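Local coordinates for protein laccase (PDB 3SQR) that probably couples the oxidation of hydroquinone-type phenols to the reduction of dioxygen to water at its copper centres, in lignin degradation and detoxification, at residues L380-G385 and D471-A476; Y451-L456 and G508-A513; L376-A381 and L493-R498. One frame throughout, in Å; residues are numbered along the deposited sequence.

Contact 1 (L380-G385 and D471-A476); sequences LALDVG and DFFIVA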
loop_
_atom_site.group_PDB
_atom_site.type_symbol
_atom_site.label_atom_id
_atom_site.label_comp_id
_atom_site.label_asym_id
_atom_site.label_seq_id
_atom_site.Cartn_x
_atom_site.Cartn_y
_atom_site.Cartn_z
ATOM N N LEU A 380 7.912 18.421 7.560
ATOM C CA LEU A 380 7.064 18.933 8.610
ATOM C C LEU A 380 7.283 18.164 9.910
ATOM O O LEU A 380 6.810 16.996 10.101
ATOM C CB LEU A 380 5.588 18.906 8.198
ATOM C CG LEU A 380 4.628 19.475 9.240
ATOM C CD1 LEU A 380 4.383 20.943 9.056
ATOM C CD2 LEU A 380 3.283 18.702 9.147
ATOM N N ALA A 381 8.042 18.769 10.814
ATOM C CA ALA A 381 8.460 18.102 12.027
ATOM C C ALA A 381 7.336 18.046 13.042
ATOM O O ALA A 381 6.694 19.065 13.354
ATOM C CB ALA A 381 9.701 18.858 12.680
ATOM N N LEU A 382 7.063 16.851 13.546
ATOM C CA LEU A 382 6.026 16.670 14.567
ATOM C C LEU A 382 6.530 15.722 15.601
ATOM O O LEU A 382 7.299 14.756 15.302
ATOM C CB LEU A 382 4.731 16.116 13.920
ATOM C CG LEU A 382 4.060 16.975 12.825
ATOM C CD1 LEU A 382 2.936 16.129 12.216
ATOM C CD2 LEU A 382 3.540 18.282 13.369
ATOM N N ASP A 383 6.052 15.936 16.817
ATOM C CA ASP A 383 6.406 15.107 17.945
ATOM C C ASP A 383 5.260 14.358 18.535
ATOM O O ASP A 383 4.111 14.800 18.496
ATOM C CB ASP A 383 7.025 15.962 19.067
ATOM C CG ASP A 383 8.302 16.652 18.631
ATOM O OD1 ASP A 383 8.950 16.274 17.628
ATOM O OD2 ASP A 383 8.688 17.607 19.324
ATOM N N VAL A 384 5.589 13.214 19.118
ATOM C CA VAL A 384 4.627 12.327 19.702
ATOM C C VAL A 384 4.504 12.839 21.131
ATOM O O VAL A 384 5.506 12.997 21.804
ATOM C CB VAL A 384 5.117 10.865 19.706
ATOM C CG1 VAL A 384 4.149 9.921 20.498
ATOM C CG2 VAL A 384 5.298 10.365 18.242
ATOM N N GLY A 385 3.279 13.104 21.541
ATOM C CA GLY A 385 3.004 13.627 22.861
ATOM C C GLY A 385 2.786 12.514 23.851
ATOM O O GLY A 385 3.184 11.349 23.640
ATOM N N ASP A 471 -1.489 8.474 9.586
ATOM C CA ASP A 471 -0.041 8.321 9.507
ATOM C C ASP A 471 0.475 8.019 10.894
ATOM O O ASP A 471 0.003 8.621 11.859
ATOM C CB ASP A 471 0.669 9.564 9.073
ATOM C CG ASP A 471 0.473 9.892 7.603
ATOM O OD1 ASP A 471 0.077 9.045 6.813
ATOM O OD2 ASP A 471 0.781 11.007 7.269
ATOM N N PHE A 472 1.397 7.076 11.002
ATOM C CA PHE A 472 2.001 6.781 12.303
ATOM C C PHE A 472 3.412 7.287 12.383
ATOM O O PHE A 472 4.022 7.595 11.354
ATOM C CB PHE A 472 1.904 5.319 12.653
ATOM C CG PHE A 472 2.505 4.400 11.638
ATOM C CD1 PHE A 472 3.857 4.438 11.339
ATOM C CD2 PHE A 472 1.710 3.506 10.977
ATOM C CE1 PHE A 472 4.365 3.572 10.389
ATOM C CE2 PHE A 472 2.228 2.612 10.048
ATOM C CZ PHE A 472 3.522 2.661 9.750
ATOM N N PHE A 473 3.918 7.328 13.613
ATOM C CA PHE A 473 5.282 7.760 13.878
ATOM C C PHE A 473 6.048 6.528 14.275
ATOM O O PHE A 473 5.597 5.761 15.148
ATOM C CB PHE A 473 5.228 8.719 15.067
ATOM C CG PHE A 473 4.557 10.024 14.784
ATOM C CD1 PHE A 473 3.209 10.150 14.572
ATOM C CD2 PHE A 473 5.317 11.188 14.749
ATOM C CE1 PHE A 473 2.629 11.425 14.353
ATOM C CE2 PHE A 473 4.731 12.407 14.550
ATOM C CZ PHE A 473 3.440 12.526 14.332
ATOM N N ILE A 474 7.157 6.271 13.597
ATOM C CA ILE A 474 7.961 5.101 13.908
ATOM C C ILE A 474 8.865 5.455 15.098
ATOM O O ILE A 474 9.952 5.991 14.910
ATOM C CB ILE A 474 8.769 4.684 12.738
ATOM C CG1 ILE A 474 7.878 4.465 11.496
ATOM C CG2 ILE A 474 9.582 3.435 13.102
ATOM C CD1 ILE A 474 8.681 3.852 10.279
ATOM N N VAL A 475 8.356 5.228 16.289
ATOM C CA VAL A 475 9.130 5.553 17.499
ATOM C C VAL A 475 10.259 4.521 17.765
ATOM O O VAL A 475 11.283 4.823 18.383
ATOM C CB VAL A 475 8.259 5.854 18.681
ATOM C CG1 VAL A 475 7.261 7.058 18.253
ATOM C CG2 VAL A 475 7.523 4.666 19.266
ATOM N N ALA A 476 10.098 3.341 17.205
ATOM C CA ALA A 476 11.125 2.289 17.272
ATOM C C ALA A 476 10.851 1.258 16.184
ATOM O O ALA A 476 9.724 0.821 15.966
ATOM C CB ALA A 476 11.088 1.590 18.642
#
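Phe473 reaches from strand 472-478 in the third cupredoxin-like domain of this multicopper oxidase to the loop 380-385, which leads into strand 387-398. Val384 CG2 lies 3.6 Å from Phe473 CG and equally near its CB, at the root of the ring; the two side chains run past one another, pointing opposite ways. The same methyl meets Val475 CG1 at 3.8 Å, so one branch of Val384 fills the angle between two residues of the strand. At the far end of the ring, Leu382 CB packs 3.8 Å from Phe473 CE2 and as close to CZ. With CG anti to the carbonyl carbon (chi1 -68°), the phenyl group of Phe473 extends along the loop from Val384 to Leu382. Further out, Trp448 meets the same ring edge-to-face, and Val384 and Val475 both also touch Ala513 of strand 509-515. Asn495 ties down the loop through its backbone N, which bonds to Asp383 OD1, while Val384 has a backbone bond with Leu493. At the ring edge and in its plane, Leu382 O stands 3.6 Å from Phe473 CE2.

Contact 2 (Y451-L456 and G508-A513); sequences YVIEDL and GYLAIA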
loop_
_atom_site.group_PDB
_atom_site.type_symbol
_atom_site.label_atom_id
_atom_site.label_comp_id
_atom_site.label_asym_id
_atom_site.label_seq_id
_atom_site.Cartn_x
_atom_site.Cartn_y
_atom_site.Cartn_z
ATOM N N TYR A 451 1.631 1.912 19.726
ATOM C CA TYR A 451 1.228 0.563 19.483
ATOM C C TYR A 451 2.499 -0.187 19.160
ATOM O O TYR A 451 3.257 0.181 18.237
ATOM C CB TYR A 451 0.256 0.478 18.297
ATOM C CG TYR A 451 -0.137 -0.909 17.938
ATOM C CD1 TYR A 451 -1.003 -1.643 18.728
ATOM C CD2 TYR A 451 0.331 -1.505 16.763
ATOM C CE1 TYR A 451 -1.386 -2.902 18.373
ATOM C CE2 TYR A 451 -0.042 -2.779 16.427
ATOM C CZ TYR A 451 -0.904 -3.474 17.224
ATOM O OH TYR A 451 -1.269 -4.756 16.865
ATOM N N VAL A 452 2.780 -1.198 19.970
ATOM C CA VAL A 452 3.985 -2.006 19.793
ATOM C C VAL A 452 3.519 -3.359 19.292
ATOM O O VAL A 452 2.753 -4.025 19.923
ATOM C CB VAL A 452 4.811 -2.210 21.127
ATOM C CG1 VAL A 452 6.015 -3.140 20.846
ATOM C CG2 VAL A 452 5.386 -0.897 21.649
ATOM N N ILE A 453 4.034 -3.768 18.144
ATOM C CA ILE A 453 3.704 -5.057 17.637
ATOM C C ILE A 453 5.027 -5.832 17.575
ATOM O O ILE A 453 6.037 -5.351 17.068
ATOM C CB ILE A 453 2.993 -5.001 16.266
ATOM C CG1 ILE A 453 2.619 -6.424 15.835
ATOM C CG2 ILE A 453 3.811 -4.197 15.245
ATOM C CD1 ILE A 453 1.624 -6.489 14.684
ATOM N N GLU A 454 4.992 -6.986 18.201
ATOM C CA GLU A 454 6.142 -7.849 18.378
ATOM C C GLU A 454 6.053 -9.053 17.522
ATOM O O GLU A 454 5.005 -9.703 17.413
ATOM C CB GLU A 454 6.197 -8.341 19.821
ATOM C CG GLU A 454 6.319 -7.269 20.835
ATOM C CD GLU A 454 6.467 -7.900 22.206
ATOM O OE1 GLU A 454 7.345 -8.780 22.340
ATOM O OE2 GLU A 454 5.672 -7.529 23.097
ATOM N N ASP A 455 7.158 -9.390 16.922
ATOM C CA ASP A 455 7.224 -10.655 16.186
ATOM C C ASP A 455 7.693 -11.766 17.113
ATOM O O ASP A 455 8.884 -11.883 17.323
ATOM C CB ASP A 455 8.231 -10.529 15.041
ATOM C CG ASP A 455 8.292 -11.821 14.149
ATOM O OD1 ASP A 455 7.518 -12.718 14.440
ATOM O OD2 ASP A 455 9.113 -11.903 13.221
ATOM N N LEU A 456 6.791 -12.632 17.539
ATOM C CA LEU A 456 7.132 -13.775 18.384
ATOM C C LEU A 456 6.963 -15.030 17.565
ATOM O O LEU A 456 6.763 -16.094 18.124
ATOM C CB LEU A 456 6.236 -13.833 19.643
ATOM C CG LEU A 456 6.269 -12.629 20.611
ATOM C CD1 LEU A 456 5.640 -12.995 21.979
ATOM C CD2 LEU A 456 7.655 -12.050 20.838
ATOM N N GLY A 508 11.710 -9.019 15.719
ATOM C CA GLY A 508 11.838 -7.783 16.457
ATOM C C GLY A 508 10.518 -7.158 16.787
ATOM O O GLY A 508 9.532 -7.847 16.997
ATOM N N TYR A 509 10.526 -5.845 16.928
ATOM C CA TYR A 509 9.273 -5.126 17.178
ATOM C C TYR A 509 9.240 -3.784 16.465
ATOM O O TYR A 509 10.235 -3.175 16.118
ATOM C CB TYR A 509 9.035 -4.989 18.694
ATOM C CG TYR A 509 10.039 -4.119 19.368
ATOM C CD1 TYR A 509 11.215 -4.639 19.894
ATOM C CD2 TYR A 509 9.786 -2.746 19.545
ATOM C CE1 TYR A 509 12.131 -3.819 20.510
ATOM C CE2 TYR A 509 10.690 -1.938 20.153
ATOM C CZ TYR A 509 11.859 -2.478 20.643
ATOM O OH TYR A 509 12.724 -1.622 21.283
ATOM N N LEU A 510 8.017 -3.342 16.234
ATOM C CA LEU A 510 7.744 -2.076 15.653
ATOM C C LEU A 510 6.835 -1.344 16.627
ATOM O O LEU A 510 5.808 -1.879 17.023
ATOM C CB LEU A 510 7.050 -2.305 14.323
ATOM C CG LEU A 510 6.486 -1.068 13.652
ATOM C CD1 LEU A 510 7.635 -0.100 13.187
ATOM C CD2 LEU A 510 5.540 -1.444 12.489
ATOM N N ALA A 511 7.279 -0.151 17.011
ATOM C CA ALA A 511 6.509 0.693 17.902
ATOM C C ALA A 511 6.111 1.908 17.079
ATOM O O ALA A 511 6.955 2.689 16.659
ATOM C CB ALA A 511 7.363 1.095 19.145
ATOM N N ILE A 512 4.803 2.024 16.851
ATOM C CA ILE A 512 4.230 3.097 16.051
ATOM C C ILE A 512 3.273 3.896 16.895
ATOM O O ILE A 512 2.430 3.341 17.574
ATOM C CB ILE A 512 3.518 2.551 14.768
ATOM C CG1 ILE A 512 2.453 1.538 15.082
ATOM C CG2 ILE A 512 4.543 2.025 13.745
ATOM C CD1 ILE A 512 1.520 1.269 13.889
ATOM N N ALA A 513 3.409 5.194 16.838
ATOM C CA ALA A 513 2.550 6.118 17.558
ATOM C C ALA A 513 1.596 6.813 16.600
ATOM O O ALA A 513 1.955 7.149 15.469
ATOM C CB ALA A 513 3.428 7.177 18.262
#
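Tyr451 and Ile512 pair in an antiparallel ladder between strands 448-455 and 509-515, central neighbours in one sheet of a cupredoxin-like domain; the axes of 451-455 and 509-513 run at 164°. Five backbone hydrogen bonds join them. Tyr451 and Ile512 exchange two, as do Ile453 and Leu510, and Asp455 N to Gly508 O adds a fifth of 2.8 Å. Val452-Ala511 and Glu454-Tyr509 are the non-hydrogen-bonded pairs, with CA-H...O contacts such as Val452 CA to Leu510 O at 3.3 Å. Apolar contacts divide between the two faces. On one, the side chains of Tyr451 and Ile512 run alongside each other, CG1 of Ile512 at the ring edge and 4.0 Å from Tyr451 CB, while Ile453 CG2 meets Leu510 CB at 3.9 Å. On the other, Val452 turns CG1 anti to the backbone N (chi1 177°), obliquely onto Tyr509 CD2 at 4.0 Å, leaving CG2 to meet Ala511 CB at 3.8 Å. Polar ends find partners beyond the pair: Tyr451 OH bonds to Glu392, and Asp455 to Thr457 OG1 and Asn507 N; the nearest side-chain atoms of Asp455 and the type 1 copper ligand His463 are about 4 Å apart. Beside that carboxylate, Asp455 CB rests 3.6 Å from Gly508 O.

Contact 3 (L376-A381 and L493-R498); sequences LVPHLA and LVNPPR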
loop_
_atom_site.group_PDB
_atom_site.type_symbol
_atom_site.label_atom_id
_atom_site.label_comp_id
_atom_site.label_asym_id
_atom_site.label_seq_id
_atom_site.Cartn_x
_atom_site.Cartn_y
_atom_site.Cartn_z
ATOM N N LEU A 376 14.897 8.934 7.415
ATOM C CA LEU A 376 13.524 9.270 7.084
ATOM C C LEU A 376 12.984 10.358 8.025
ATOM O O LEU A 376 12.269 10.052 9.016
ATOM C CB LEU A 376 12.703 8.002 7.166
ATOM C CG LEU A 376 13.089 6.823 6.257
ATOM C CD1 LEU A 376 12.039 5.657 6.488
ATOM C CD2 LEU A 376 13.179 7.253 4.785
ATOM N N VAL A 377 13.298 11.606 7.700
ATOM C CA VAL A 377 12.989 12.746 8.569
ATOM C C VAL A 377 11.948 13.600 7.930
ATOM O O VAL A 377 12.213 14.224 6.960
ATOM C CB VAL A 377 14.274 13.588 8.838
ATOM C CG1 VAL A 377 13.965 14.761 9.816
ATOM C CG2 VAL A 377 15.339 12.660 9.367
ATOM N N PRO A 378 10.703 13.579 8.448
ATOM C CA PRO A 378 9.646 14.383 7.881
ATOM C C PRO A 378 10.068 15.835 7.832
ATOM O O PRO A 378 10.696 16.352 8.781
ATOM C CB PRO A 378 8.464 14.144 8.834
ATOM C CG PRO A 378 8.762 12.769 9.392
ATOM C CD PRO A 378 10.250 12.814 9.607
ATOM N N HIS A 379 9.743 16.470 6.729
ATOM C CA HIS A 379 10.044 17.866 6.561
ATOM C C HIS A 379 9.217 18.684 7.541
ATOM O O HIS A 379 9.744 19.622 8.192
ATOM C CB HIS A 379 9.744 18.339 5.144
ATOM C CG HIS A 379 9.857 19.814 5.019
ATOM N ND1 HIS A 379 11.034 20.420 4.630
ATOM C CD2 HIS A 379 9.006 20.812 5.357
ATOM C CE1 HIS A 379 10.886 21.739 4.693
ATOM N NE2 HIS A 379 9.670 22.007 5.130
ATOM N N LEU A 380 7.912 18.421 7.560
ATOM C CA LEU A 380 7.064 18.933 8.610
ATOM C C LEU A 380 7.283 18.164 9.910
ATOM O O LEU A 380 6.810 16.996 10.101
ATOM C CB LEU A 380 5.588 18.906 8.198
ATOM C CG LEU A 380 4.628 19.475 9.240
ATOM C CD1 LEU A 380 4.383 20.943 9.056
ATOM C CD2 LEU A 380 3.283 18.702 9.147
ATOM N N ALA A 381 8.042 18.769 10.814
ATOM C CA ALA A 381 8.460 18.102 12.027
ATOM C C ALA A 381 7.336 18.046 13.042
ATOM O O ALA A 381 6.694 19.065 13.354
ATOM C CB ALA A 381 9.701 18.858 12.680
ATOM N N LEU A 493 10.601 10.068 20.101
ATOM C CA LEU A 493 9.335 10.796 20.041
ATOM C C LEU A 493 9.414 12.138 19.347
ATOM O O LEU A 493 8.385 12.788 19.121
ATOM C CB LEU A 493 8.766 10.963 21.471
ATOM C CG LEU A 493 8.628 9.677 22.277
ATOM C CD1 LEU A 493 8.216 10.000 23.739
ATOM C CD2 LEU A 493 7.620 8.660 21.696
ATOM N N VAL A 494 10.613 12.508 18.952
ATOM C CA VAL A 494 10.900 13.785 18.355
ATOM C C VAL A 494 11.135 13.667 16.863
ATOM O O VAL A 494 12.218 13.202 16.381
ATOM C CB VAL A 494 12.170 14.445 18.956
ATOM C CG1 VAL A 494 12.344 15.783 18.324
ATOM C CG2 VAL A 494 11.989 14.573 20.483
ATOM N N ASN A 495 10.114 14.078 16.142
ATOM C CA ASN A 495 10.067 13.937 14.700
ATOM C C ASN A 495 10.663 12.611 14.171
ATOM O O ASN A 495 11.541 12.646 13.315
ATOM C CB ASN A 495 10.734 15.111 13.991
ATOM C CG ASN A 495 10.293 15.241 12.567
ATOM O OD1 ASN A 495 9.123 14.925 12.251
ATOM N ND2 ASN A 495 11.193 15.707 11.688
ATOM N N PRO A 496 10.145 11.472 14.627
ATOM C CA PRO A 496 10.603 10.218 14.056
ATOM C C PRO A 496 10.007 10.027 12.648
ATOM O O PRO A 496 9.222 10.840 12.200
ATOM C CB PRO A 496 10.051 9.197 15.002
ATOM C CG PRO A 496 8.794 9.821 15.471
ATOM C CD PRO A 496 9.074 11.249 15.598
ATOM N N PRO A 497 10.465 9.009 11.914
ATOM C CA PRO A 497 9.787 8.792 10.628
ATOM C C PRO A 497 8.275 8.706 10.777
ATOM O O PRO A 497 7.740 8.278 11.791
ATOM C CB PRO A 497 10.357 7.465 10.128
ATOM C CG PRO A 497 11.625 7.256 10.972
ATOM C CD PRO A 497 11.388 7.941 12.251
ATOM N N ARG A 498 7.585 9.113 9.729
ATOM C CA ARG A 498 6.136 9.204 9.781
ATOM C C ARG A 498 5.640 8.819 8.413
ATOM O O ARG A 498 6.089 9.373 7.405
ATOM C CB ARG A 498 5.717 10.639 10.141
ATOM C CG ARG A 498 4.232 10.881 10.358
ATOM C CD ARG A 498 3.987 12.280 10.896
ATOM N NE ARG A 498 4.104 13.336 9.913
ATOM C CZ ARG A 498 4.992 14.337 9.936
ATOM N NH1 ARG A 498 5.891 14.389 10.872
ATOM N NH2 ARG A 498 4.977 15.277 9.026
HETATM O O HOH W 1 9.568 9.859 7.580
HETATM O O HOH W 2 12.935 10.932 11.553
#
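An extended start and a late bend bring Arg498 to Leu380: CG lies anti to the backbone N (chi1 -175°), and the turn at chi3 (76°) swings the guanidinium back to the loop 376-381. NH1 and NH2 grip the single acceptor Leu380 O end-on, at 2.9 and 2.7 Å. The oxygen lies close to the guanidinium plane; NH1 approaches nearly along the C=O axis and NH2 on a lone pair, both bonds clearly bent. Pro378 CB covers one face of the group, 3.3 Å from Arg498 NH1. In Asn495 the first torsion (chi1 -160°) turns CG away from the backbone N and carries the amide over to the 376-381 loop, where ND2 donates a straight 3.0 Å bond to a lone pair of Pro378 O. Its OD1 accepts from Leu382 N, so both ends of the amide are engaged and its rotation is fixed. Ala381 CB packs 3.6 Å from Asn495 ND2. At the other end Leu376 CB meets Pro497 CB at 3.8 Å; one water joins Leu376 O to Asn495 O, and another, weakly bound to Leu376 O, reaches Arg498 N. Arg498 NE is bound by Tyr59 OH. Around this loop-to-loop contact, strand 293-300 of the preceding domain supplies Val293 against Pro378 and Arg498, and Ile295 and Tyr298 against Leu376, while strand 472-478 places Phe473 beside Pro496 and Arg498, and Ile474 beside Pro497.

Contact 2 is wholly buried and made by regular strands; contact 1 is mostly buried, and contact 3 is partly exposed and lies between two loops. Contacts 1 and 2 share a sheet: strands 472-478 and 509-515 are neighbours, probably hydrogen-bonded through Phe473 N to Ala513 O and Ala511 N to Ala476 O. Contacts 1 and 3, with centres about 6 Å apart, start from the same linker and share Leu380 and Ala381. Chemistry changes along this path, from a backbone ladder in contact 2, through apolar side chains in contact 1, to side-chain-to-carbonyl bonds and waters in contact 3. Of the three, contact 2 comes nearest a copper site, the type 1 centre.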